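Local structure of SusD family protein (Bacteroides uniformis, 7KV1) at residues N72-F82 against R459-Y469; Q379-N387 against N398-Y406. The protein probably binds beta-glucans at the bacterial cell surface, as a SusD-family surface glycan-binding protein of a human gut bacterium. All blocks are in the same frame, centred on the assembly; numbering follows the deposited sequence.

Overall arrangement
Contact 1 is the long-range one: it brings 72-82, from the N-terminal part of this SusD-family chain, against 459-469 from its C-terminal part, and the chain between them includes both segments of contact 2. The two centres lie about 16 Å apart, and contact 1 is nearer the centre of the chain, about 9 Å from it against about 15 Å for contact 2. Lys-380 joins them. Lys-380 NZ forms a salt bridge with Glu-465 OE2 (2.9 Å), which is also paired with Arg-407, and a probable hydrogen bond to Val-463 O (2.8 Å). Tyr-403 of contact 2 also packs on Asn-72. Neither contact includes a residue of the cobalt hexammine pocket, which Leu-260 and Arg-267 help to line.

Contact 1: N72-F82 against R459-Y469; sequences NIDGEIMGDNF and RLEFVGEGKRY
Gly-75 and Gly-466 bring the two backbones within 4.0 Å, CA to CA, where helix 71-76 and the residues after it meet the loop joining helices 451-461 and 468-474; with two glycines here, no side chain stands between them. The positive phi of Gly-464 and Gly-466 also suits glycine. Their loop curls round the carboxylate of Glu-76, whose OE2 accepts from Gly-466 N at 3.0 Å, more weakly from Gly-464 N, and from a water that also donates to Phe-462 O. A bend at chi2 (-83°) turns the Glu-76 chain toward these N-H groups. Its OE1 takes Asn-81 ND2 on the syn lone pair, while Asn-72 ND2 donates almost straight to Gly-464 O (2.8 Å, 165°). The Asp-80 carboxylate forms a nearly coplanar salt bridge with Arg-468, which grips it side-on: NE to OD1 and NH2 to OD2, both 2.9 Å. Asp-80 OD2 also lies over a face of the Arg-459 guanidinium, a long contact of charges only. Met-78 lays CB over the Tyr-469 face, 3.5 Å from the ring centroid. Around the contact, Trp-95 of helix 93-99 packs on Ile-73 and Ile-77, helix 408-420 receives Phe-462, and strand 403-407 touches Asn-72.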
loop_
_atom_site.group_PDB
_atom_site.type_symbol
_atom_site.label_atom_id
_atom_site.label_comp_id
_atom_site.label_asym_id
_atom_site.label_seq_id
_atom_site.Cartn_x
_atom_site.Cartn_y
_atom_site.Cartn_z
ATOM N N ASN A 72 2.426 4.223 2.990
ATOM C CA ASN A 72 1.838 3.503 4.151
ATOM C C ASN A 72 1.179 4.535 5.069
ATOM O O ASN A 72 0.100 4.206 5.608
ATOM C CB ASN A 72 2.812 2.551 4.866
ATOM C CG ASN A 72 4.028 3.227 5.469
ATOM O OD1 ASN A 72 4.520 4.233 4.939
ATOM N ND2 ASN A 72 4.549 2.665 6.568
ATOM N N ILE A 73 1.754 5.741 5.235
ATOM C CA ILE A 73 1.103 6.819 6.024
ATOM C C ILE A 73 -0.258 7.104 5.362
ATOM O O ILE A 73 -1.274 7.115 6.072
ATOM C CB ILE A 73 1.979 8.085 6.167
ATOM C CG1 ILE A 73 3.238 7.799 6.993
ATOM C CG2 ILE A 73 1.163 9.213 6.750
ATOM C CD1 ILE A 73 4.239 8.923 6.988
ATOM N N ASP A 74 -0.272 7.311 4.052
ATOM C CA ASP A 74 -1.511 7.685 3.311
ATOM C C ASP A 74 -2.551 6.567 3.490
ATOM O O ASP A 74 -3.750 6.884 3.696
ATOM C CB ASP A 74 -1.202 7.977 1.842
ATOM C CG ASP A 74 -0.306 9.187 1.585
ATOM O OD1 ASP A 74 -0.033 9.967 2.545
ATOM O OD2 ASP A 74 0.099 9.359 0.428
ATOM N N GLY A 75 -2.111 5.299 3.482
ATOM C CA GLY A 75 -3.003 4.144 3.633
ATOM C C GLY A 75 -3.405 3.877 5.079
ATOM O O GLY A 75 -4.319 3.051 5.300
ATOM N N GLU A 76 -2.793 4.538 6.066
ATOM C CA GLU A 76 -3.047 4.202 7.489
ATOM C C GLU A 76 -3.865 5.322 8.146
ATOM O O GLU A 76 -4.716 5.010 8.994
ATOM C CB GLU A 76 -1.730 3.940 8.231
ATOM C CG GLU A 76 -1.014 2.669 7.835
ATOM C CD GLU A 76 -1.510 1.405 8.512
ATOM O OE1 GLU A 76 -2.425 1.497 9.348
ATOM O OE2 GLU A 76 -1.022 0.334 8.149
ATOM N N ILE A 77 -3.632 6.582 7.803
ATOM C CA ILE A 77 -4.170 7.713 8.616
ATOM C C ILE A 77 -5.698 7.700 8.666
ATOM O O ILE A 77 -6.234 8.232 9.640
ATOM C CB ILE A 77 -3.617 9.088 8.204
ATOM C CG1 ILE A 77 -3.809 9.412 6.716
ATOM C CG2 ILE A 77 -2.150 9.188 8.639
ATOM C CD1 ILE A 77 -3.499 10.876 6.368
ATOM N N MET A 78 -6.399 7.156 7.683
ATOM C CA MET A 78 -7.880 7.205 7.691
ATOM C C MET A 78 -8.425 5.966 8.400
ATOM O O MET A 78 -9.646 5.922 8.653
ATOM C CB MET A 78 -8.418 7.368 6.265
ATOM C CG MET A 78 -8.055 8.733 5.720
ATOM S SD MET A 78 -8.622 9.037 4.051
ATOM C CE MET A 78 -7.398 8.140 3.088
ATOM N N GLY A 79 -7.515 5.086 8.854
ATOM C CA GLY A 79 -7.836 3.822 9.527
ATOM C C GLY A 79 -7.802 3.955 11.035
ATOM O O GLY A 79 -7.959 5.057 11.509
ATOM N N ASP A 80 -7.541 2.862 11.736
ATOM C CA ASP A 80 -7.660 2.782 13.214
ATOM C C ASP A 80 -6.384 2.259 13.863
ATOM O O ASP A 80 -6.473 2.012 15.052
ATOM C CB ASP A 80 -8.879 1.956 13.643
ATOM C CG ASP A 80 -8.876 0.528 13.124
ATOM O OD1 ASP A 80 -7.986 0.178 12.227
ATOM O OD2 ASP A 80 -9.757 -0.227 13.613
ATOM N N ASN A 81 -5.250 2.177 13.152
ATOM C CA ASN A 81 -4.011 1.602 13.754
ATOM C C ASN A 81 -3.178 2.689 14.475
ATOM O O ASN A 81 -2.458 2.354 15.469
ATOM C CB ASN A 81 -3.120 0.921 12.725
ATOM C CG ASN A 81 -3.597 -0.458 12.319
ATOM O OD1 ASN A 81 -4.231 -1.155 13.124
ATOM N ND2 ASN A 81 -3.306 -0.827 11.074
ATOM N N PHE A 82 -3.211 3.918 13.972
ATOM C CA PHE A 82 -2.242 4.983 14.354
ATOM C C PHE A 82 -2.984 6.264 14.702
ATOM O O PHE A 82 -4.110 6.472 14.266
ATOM C CB PHE A 82 -1.288 5.293 13.197
ATOM C CG PHE A 82 -0.368 4.145 12.880
ATOM C CD1 PHE A 82 0.822 3.988 13.587
ATOM C CD2 PHE A 82 -0.752 3.162 11.971
ATOM C CE1 PHE A 82 1.640 2.899 13.349
ATOM C CE2 PHE A 82 0.096 2.099 11.707
ATOM C CZ PHE A 82 1.275 1.954 12.410
ATOM N N ARG A 459 -5.664 -7.639 9.787
ATOM C CA ARG A 459 -5.369 -6.506 10.686
ATOM C C ARG A 459 -4.087 -6.822 11.477
ATOM O O ARG A 459 -3.215 -5.953 11.609
ATOM C CB ARG A 459 -6.527 -6.258 11.655
ATOM C CG ARG A 459 -6.264 -5.055 12.547
ATOM C CD ARG A 459 -7.239 -4.688 13.645
ATOM N NE ARG A 459 -6.786 -3.343 14.050
ATOM C CZ ARG A 459 -7.222 -2.661 15.096
ATOM N NH1 ARG A 459 -8.130 -3.183 15.905
ATOM N NH2 ARG A 459 -6.699 -1.471 15.361
ATOM N N LEU A 460 -3.971 -8.044 11.981
ATOM C CA LEU A 460 -2.794 -8.444 12.784
ATOM C C LEU A 460 -1.533 -8.472 11.903
ATOM O O LEU A 460 -0.411 -8.135 12.397
ATOM C CB LEU A 460 -3.054 -9.796 13.450
ATOM C CG LEU A 460 -4.221 -9.857 14.436
ATOM C CD1 LEU A 460 -4.473 -11.306 14.862
ATOM C CD2 LEU A 460 -3.940 -9.016 15.670
ATOM N N GLU A 461 -1.672 -8.863 10.646
ATOM C CA GLU A 461 -0.526 -9.207 9.780
ATOM C C GLU A 461 0.105 -7.939 9.195
ATOM O O GLU A 461 1.319 -7.965 8.974
ATOM C CB GLU A 461 -0.979 -10.181 8.698
ATOM C CG GLU A 461 0.106 -10.686 7.751
ATOM C CD GLU A 461 1.153 -11.582 8.381
ATOM O OE1 GLU A 461 0.849 -12.149 9.431
ATOM O OE2 GLU A 461 2.279 -11.708 7.798
ATOM N N PHE A 462 -0.675 -6.886 8.957
ATOM C CA PHE A 462 -0.279 -5.787 8.042
ATOM C C PHE A 462 -0.234 -4.421 8.737
ATOM O O PHE A 462 -0.287 -3.390 8.050
ATOM C CB PHE A 462 -1.193 -5.799 6.820
ATOM C CG PHE A 462 -1.059 -7.048 5.992
ATOM C CD1 PHE A 462 0.155 -7.410 5.425
ATOM C CD2 PHE A 462 -2.155 -7.855 5.765
ATOM C CE1 PHE A 462 0.277 -8.587 4.714
ATOM C CE2 PHE A 462 -2.047 -9.011 5.004
ATOM C CZ PHE A 462 -0.824 -9.376 4.489
ATOM N N VAL A 463 -0.100 -4.382 10.056
ATOM C CA VAL A 463 -0.013 -3.080 10.777
ATOM C C VAL A 463 1.133 -2.269 10.164
ATOM O O VAL A 463 2.237 -2.773 10.096
ATOM C CB VAL A 463 0.128 -3.228 12.302
ATOM C CG1 VAL A 463 0.355 -1.882 12.969
ATOM C CG2 VAL A 463 -1.063 -3.940 12.904
ATOM N N GLY A 464 0.836 -1.050 9.721
ATOM C CA GLY A 464 1.841 -0.096 9.231
ATOM C C GLY A 464 2.181 -0.331 7.771
ATOM O O GLY A 464 3.133 0.330 7.278
ATOM N N GLU A 465 1.429 -1.197 7.087
ATOM C CA GLU A 465 1.685 -1.545 5.664
ATOM C C GLU A 465 0.593 -0.994 4.743
ATOM O O GLU A 465 0.595 -1.349 3.550
ATOM C CB GLU A 465 1.830 -3.071 5.551
ATOM C CG GLU A 465 3.020 -3.617 6.311
ATOM C CD GLU A 465 3.222 -5.104 6.106
ATOM O OE1 GLU A 465 3.568 -5.526 4.979
ATOM O OE2 GLU A 465 3.035 -5.836 7.088
ATOM N N GLY A 466 -0.297 -0.145 5.261
ATOM C CA GLY A 466 -1.291 0.588 4.439
ATOM C C GLY A 466 -2.418 -0.284 3.903
ATOM O O GLY A 466 -2.940 0.066 2.809
ATOM N N LYS A 467 -2.818 -1.350 4.628
ATOM C CA LYS A 467 -3.886 -2.290 4.197
ATOM C C LYS A 467 -5.199 -2.004 4.941
ATOM O O LYS A 467 -6.284 -2.141 4.337
ATOM C CB LYS A 467 -3.466 -3.746 4.414
ATOM C CG LYS A 467 -2.135 -4.094 3.780
ATOM C CD LYS A 467 -2.097 -4.081 2.252
ATOM C CE LYS A 467 -0.673 -4.307 1.759
ATOM N NZ LYS A 467 -0.561 -4.423 0.283
ATOM N N ARG A 468 -5.105 -1.657 6.210
ATOM C CA ARG A 468 -6.244 -1.707 7.149
ATOM C C ARG A 468 -7.355 -0.782 6.676
ATOM O O ARG A 468 -8.510 -1.229 6.732
ATOM C CB ARG A 468 -5.749 -1.355 8.544
ATOM C CG ARG A 468 -6.833 -1.297 9.602
ATOM C CD ARG A 468 -7.604 -2.578 9.778
ATOM N NE ARG A 468 -8.470 -2.368 10.921
ATOM C CZ ARG A 468 -9.437 -3.173 11.358
ATOM N NH1 ARG A 468 -9.746 -4.277 10.695
ATOM N NH2 ARG A 468 -10.101 -2.841 12.459
ATOM N N TYR A 469 -7.053 0.472 6.312
ATOM C CA TYR A 469 -8.129 1.412 5.908
ATOM C C TYR A 469 -8.914 0.873 4.703
ATOM O O TYR A 469 -10.160 0.796 4.779
ATOM C CB TYR A 469 -7.594 2.812 5.636
ATOM C CG TYR A 469 -8.639 3.706 5.046
ATOM C CD1 TYR A 469 -9.739 4.091 5.803
ATOM C CD2 TYR A 469 -8.523 4.174 3.757
ATOM C CE1 TYR A 469 -10.726 4.902 5.262
ATOM C CE2 TYR A 469 -9.486 5.004 3.204
ATOM C CZ TYR A 469 -10.593 5.360 3.960
ATOM O OH TYR A 469 -11.547 6.159 3.424
HETATM O O HOH W 1 -5.395 0.956 3.823
HETATM O O HOH W 2 -2.427 -1.734 7.485
HETATM O O HOH W 3 -3.386 -3.535 10.190
#

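Contact 2: Q379-N387 against N398-Y406; sequences QKYRPYDKN and NYNNNYRYY. With EDO (1,2-ethanediol), chain D.
Tyr-381 reaches across to strand 403-407 with its hydroxyl, which accepts the backbone N-H of Arg-404 (N to OH 2.9 Å, 160°). The ring leads there because CG stands anti to the carbonyl carbon (chi1 -64°). Asn-402 O lies in the ring plane, 3.3 Å from Tyr-381 CE1, and the Tyr-403 ring lies obliquely against it, planes 32° apart, with Tyr-403 CD1 3.7 Å from Tyr-381 CZ. Tyrosine suits the place by joining a broad apolar ring to one polar atom. At the other end Pro-383 lies over a face of the Tyr-399 ring, Pro-383 CB meeting Tyr-399 CZ at 3.5 Å, while Tyr-384 O approaches the ring's edge in plane. Asn-387 O accepts a weak bond from Asn-400 N and a CA-H...O contact from Tyr-399 CA.

Between these ends, one water donates to Arg-382 O and to Asn-401 OD1 (2.7 Å) and accepts from Asn-387 ND2; others tie Asn-401 ND2 to Lys-380 O and Arg-382 O. A further water bridges Tyr-381 OH and Arg-404 O. The amide of Asn-401 suits this layer, donating and accepting at once.

In the second shell, Arg-404 NH1 returns to Asn-402 O (2.8 Å), steadying the carbonyl beside Tyr-381, and Trp-327 bonds the Tyr-399 hydroxyl. Helix 312-315 packs on Tyr-381, Tyr-399 and Asn-401. Tyr-405 OH donates to O2 of a 1,2-ethanediol (2.6 Å), probably from the crystallisation liquor, which Glu-239 also bonds. Strands 403-407 and 286-290 form a small antiparallel sheet within the predominantly helical SusD fold, interrupted by a classic beta bulge where Tyr-405 and Tyr-406 both face Trp-288.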
loop_
_atom_site.group_PDB
_atom_site.type_symbol
_atom_site.label_atom_id
_atom_site.label_comp_id
_atom_site.label_asym_id
_atom_site.label_seq_id
_atom_site.Cartn_x
_atom_site.Cartn_y
_atom_site.Cartn_z
ATOM N N GLN A 379 7.690 -0.538 14.574
ATOM C CA GLN A 379 9.009 -1.217 14.542
ATOM C C GLN A 379 9.403 -1.554 13.097
ATOM O O GLN A 379 10.589 -1.581 12.804
ATOM C CB GLN A 379 8.933 -2.434 15.462
ATOM C CG GLN A 379 10.161 -3.323 15.379
ATOM C CD GLN A 379 11.346 -2.740 16.106
ATOM O OE1 GLN A 379 11.200 -2.062 17.124
ATOM N NE2 GLN A 379 12.529 -3.026 15.582
ATOM N N LYS A 380 8.453 -1.844 12.211
ATOM C CA LYS A 380 8.748 -2.451 10.888
ATOM C C LYS A 380 9.676 -1.529 10.091
ATOM O O LYS A 380 10.486 -2.065 9.280
ATOM C CB LYS A 380 7.451 -2.715 10.122
ATOM C CG LYS A 380 6.645 -3.877 10.689
ATOM C CD LYS A 380 5.378 -4.169 9.900
ATOM C CE LYS A 380 4.600 -5.335 10.476
ATOM N NZ LYS A 380 3.230 -5.358 9.908
ATOM N N TYR A 381 9.509 -0.204 10.247
ATOM C CA TYR A 381 10.258 0.808 9.468
ATOM C C TYR A 381 10.927 1.806 10.422
ATOM O O TYR A 381 11.128 2.943 10.019
ATOM C CB TYR A 381 9.334 1.468 8.426
ATOM C CG TYR A 381 8.820 0.522 7.364
ATOM C CD1 TYR A 381 9.652 0.070 6.350
ATOM C CD2 TYR A 381 7.489 0.120 7.335
ATOM C CE1 TYR A 381 9.188 -0.784 5.360
ATOM C CE2 TYR A 381 7.011 -0.734 6.351
ATOM C CZ TYR A 381 7.864 -1.188 5.355
ATOM O OH TYR A 381 7.431 -2.020 4.358
ATOM N N ARG A 382 11.317 1.371 11.622
ATOM C CA ARG A 382 11.963 2.264 12.598
ATOM C C ARG A 382 13.367 2.615 12.100
ATOM O O ARG A 382 13.991 1.889 11.319
ATOM C CB ARG A 382 11.949 1.674 14.007
ATOM C CG ARG A 382 12.820 0.442 14.185
ATOM C CD ARG A 382 13.326 0.421 15.601
ATOM N NE ARG A 382 14.352 1.423 15.789
ATOM C CZ ARG A 382 15.024 1.617 16.916
ATOM N NH1 ARG A 382 14.774 0.904 17.996
ATOM N NH2 ARG A 382 15.935 2.564 16.960
ATOM N N PRO A 383 13.875 3.806 12.478
ATOM C CA PRO A 383 15.216 4.219 12.082
ATOM C C PRO A 383 16.266 3.438 12.887
ATOM O O PRO A 383 16.045 3.212 14.089
ATOM C CB PRO A 383 15.272 5.715 12.412
ATOM C CG PRO A 383 14.285 5.852 13.561
ATOM C CD PRO A 383 13.195 4.831 13.278
ATOM N N TYR A 384 17.342 3.077 12.193
ATOM C CA TYR A 384 18.612 2.508 12.719
ATOM C C TYR A 384 19.805 3.208 12.068
ATOM O O TYR A 384 19.767 3.366 10.842
ATOM C CB TYR A 384 18.711 1.020 12.379
ATOM C CG TYR A 384 17.837 0.152 13.239
ATOM C CD1 TYR A 384 18.076 0.052 14.594
ATOM C CD2 TYR A 384 16.755 -0.523 12.715
ATOM C CE1 TYR A 384 17.281 -0.729 15.408
ATOM C CE2 TYR A 384 15.953 -1.316 13.513
ATOM C CZ TYR A 384 16.213 -1.411 14.857
ATOM O OH TYR A 384 15.432 -2.158 15.662
ATOM N N ASP A 385 20.874 3.507 12.825
ATOM C CA ASP A 385 22.117 4.123 12.256
ATOM C C ASP A 385 22.625 3.283 11.078
ATOM O O ASP A 385 22.906 3.844 10.014
ATOM C CB ASP A 385 23.239 4.285 13.289
ATOM C CG ASP A 385 22.871 5.197 14.440
ATOM O OD1 ASP A 385 22.112 6.154 14.228
ATOM O OD2 ASP A 385 23.305 4.910 15.550
ATOM N N LYS A 386 22.691 1.969 11.234
ATOM C CA LYS A 386 23.223 1.071 10.175
ATOM C C LYS A 386 22.454 1.239 8.853
ATOM O O LYS A 386 22.992 0.786 7.852
ATOM C CB LYS A 386 23.171 -0.379 10.662
ATOM C CG LYS A 386 21.771 -0.916 10.920
ATOM C CD LYS A 386 21.736 -2.402 11.193
ATOM C CE LYS A 386 20.417 -3.037 10.825
ATOM N NZ LYS A 386 20.273 -3.091 9.353
ATOM N N ASN A 387 21.255 1.854 8.839
ATOM C CA ASN A 387 20.372 1.948 7.641
ATOM C C ASN A 387 20.439 3.345 6.984
ATOM O O ASN A 387 19.740 3.541 5.980
ATOM C CB ASN A 387 18.916 1.602 7.998
ATOM C CG ASN A 387 18.679 0.145 8.353
ATOM O OD1 ASN A 387 19.378 -0.754 7.887
ATOM N ND2 ASN A 387 17.689 -0.106 9.190
ATOM N N ASN A 398 17.520 10.307 5.479
ATOM C CA ASN A 398 17.180 9.172 4.577
ATOM C C ASN A 398 17.827 7.860 5.022
ATOM O O ASN A 398 18.970 7.860 5.514
ATOM C CB ASN A 398 17.480 9.473 3.116
ATOM C CG ASN A 398 16.641 10.637 2.638
ATOM O OD1 ASN A 398 15.572 10.444 2.060
ATOM N ND2 ASN A 398 17.087 11.849 2.943
ATOM N N TYR A 399 17.079 6.768 4.812
ATOM C CA TYR A 399 17.386 5.399 5.282
ATOM C C TYR A 399 17.225 4.466 4.091
ATOM O O TYR A 399 16.653 4.896 3.075
ATOM C CB TYR A 399 16.473 5.050 6.461
ATOM C CG TYR A 399 16.718 5.861 7.699
ATOM C CD1 TYR A 399 16.079 7.073 7.897
ATOM C CD2 TYR A 399 17.592 5.421 8.672
ATOM C CE1 TYR A 399 16.312 7.831 9.025
ATOM C CE2 TYR A 399 17.818 6.147 9.830
ATOM C CZ TYR A 399 17.164 7.352 10.001
ATOM O OH TYR A 399 17.383 8.120 11.080
ATOM N N ASN A 400 17.693 3.229 4.196
ATOM C CA ASN A 400 17.736 2.308 3.028
ATOM C C ASN A 400 16.529 1.363 3.014
ATOM O O ASN A 400 16.508 0.451 2.155
ATOM C CB ASN A 400 19.031 1.479 3.007
ATOM C CG ASN A 400 19.151 0.581 4.216
ATOM O OD1 ASN A 400 18.194 0.414 4.972
ATOM N ND2 ASN A 400 20.335 0.034 4.436
ATOM N N ASN A 401 15.588 1.499 3.943
ATOM C CA ASN A 401 14.480 0.509 4.066
ATOM C C ASN A 401 13.667 0.465 2.771
ATOM O O ASN A 401 12.978 1.475 2.472
ATOM C CB ASN A 401 13.517 0.837 5.203
ATOM C CG ASN A 401 14.228 0.904 6.532
ATOM O OD1 ASN A 401 14.999 1.833 6.756
ATOM N ND2 ASN A 401 13.954 -0.049 7.418
ATOM N N ASN A 402 13.683 -0.673 2.075
ATOM C CA ASN A 402 12.705 -0.962 0.993
ATOM C C ASN A 402 11.278 -0.939 1.572
ATOM O O ASN A 402 11.059 -1.354 2.740
ATOM C CB ASN A 402 12.932 -2.318 0.341
ATOM C CG ASN A 402 14.175 -2.378 -0.526
ATOM O OD1 ASN A 402 14.926 -1.406 -0.605
ATOM N ND2 ASN A 402 14.381 -3.521 -1.167
ATOM N N TYR A 403 10.323 -0.516 0.765
ATOM C CA TYR A 403 8.899 -0.524 1.150
ATOM C C TYR A 403 8.328 -1.847 0.658
ATOM O O TYR A 403 8.308 -2.054 -0.564
ATOM C CB TYR A 403 8.120 0.671 0.584
ATOM C CG TYR A 403 6.708 0.654 1.097
ATOM C CD1 TYR A 403 6.471 0.700 2.464
ATOM C CD2 TYR A 403 5.621 0.463 0.266
ATOM C CE1 TYR A 403 5.188 0.631 2.985
ATOM C CE2 TYR A 403 4.328 0.377 0.773
ATOM C CZ TYR A 403 4.112 0.443 2.136
ATOM O OH TYR A 403 2.858 0.355 2.669
ATOM N N ARG A 404 7.913 -2.708 1.583
ATOM C CA ARG A 404 7.363 -4.047 1.259
ATOM C C ARG A 404 5.918 -3.804 0.817
ATOM O O ARG A 404 5.109 -3.364 1.656
ATOM C CB ARG A 404 7.445 -5.025 2.441
ATOM C CG ARG A 404 8.828 -5.583 2.752
ATOM C CD ARG A 404 9.902 -4.577 3.139
ATOM N NE ARG A 404 11.046 -5.287 3.725
ATOM C CZ ARG A 404 12.144 -4.719 4.197
ATOM N NH1 ARG A 404 12.311 -3.402 4.135
ATOM N NH2 ARG A 404 13.109 -5.477 4.693
ATOM N N TYR A 405 5.615 -4.005 -0.460
ATOM C CA TYR A 405 4.298 -3.604 -1.028
ATOM C C TYR A 405 3.348 -4.795 -1.046
ATOM O O TYR A 405 2.222 -4.648 -0.539
ATOM C CB TYR A 405 4.426 -2.984 -2.424
ATOM C CG TYR A 405 3.245 -2.108 -2.765
ATOM C CD1 TYR A 405 2.018 -2.647 -3.150
ATOM C CD2 TYR A 405 3.339 -0.742 -2.619
ATOM C CE1 TYR A 405 0.924 -1.837 -3.415
ATOM C CE2 TYR A 405 2.252 0.081 -2.870
ATOM C CZ TYR A 405 1.043 -0.461 -3.276
ATOM O OH TYR A 405 0.015 0.407 -3.541
ATOM N N TYR A 406 3.810 -5.927 -1.580
ATOM C CA TYR A 406 3.055 -7.200 -1.668
ATOM C C TYR A 406 3.902 -8.303 -1.052
ATOM O O TYR A 406 5.007 -8.487 -1.526
ATOM C CB TYR A 406 2.714 -7.551 -3.116
ATOM C CG TYR A 406 1.648 -6.667 -3.699
ATOM C CD1 TYR A 406 0.466 -6.452 -3.003
ATOM C CD2 TYR A 406 1.838 -6.014 -4.905
ATOM C CE1 TYR A 406 -0.505 -5.595 -3.502
ATOM C CE2 TYR A 406 0.861 -5.177 -5.424
ATOM C CZ TYR A 406 -0.312 -4.954 -4.713
ATOM O OH TYR A 406 -1.265 -4.093 -5.174
HETATM C C1 EDO D . -3.573 1.774 -3.811
HETATM O O1 EDO D . -2.416 2.433 -4.303
HETATM C C2 EDO D . -3.259 0.755 -2.782
HETATM O O2 EDO D . -2.447 -0.297 -3.300
HETATM O O HOH W 4 12.102 -2.289 7.178
HETATM O O HOH W 5 5.020 -2.835 4.041
HETATM O O HOH W 6 15.846 2.188 9.301
HETATM O O HOH W 7 14.105 -0.579 10.505
#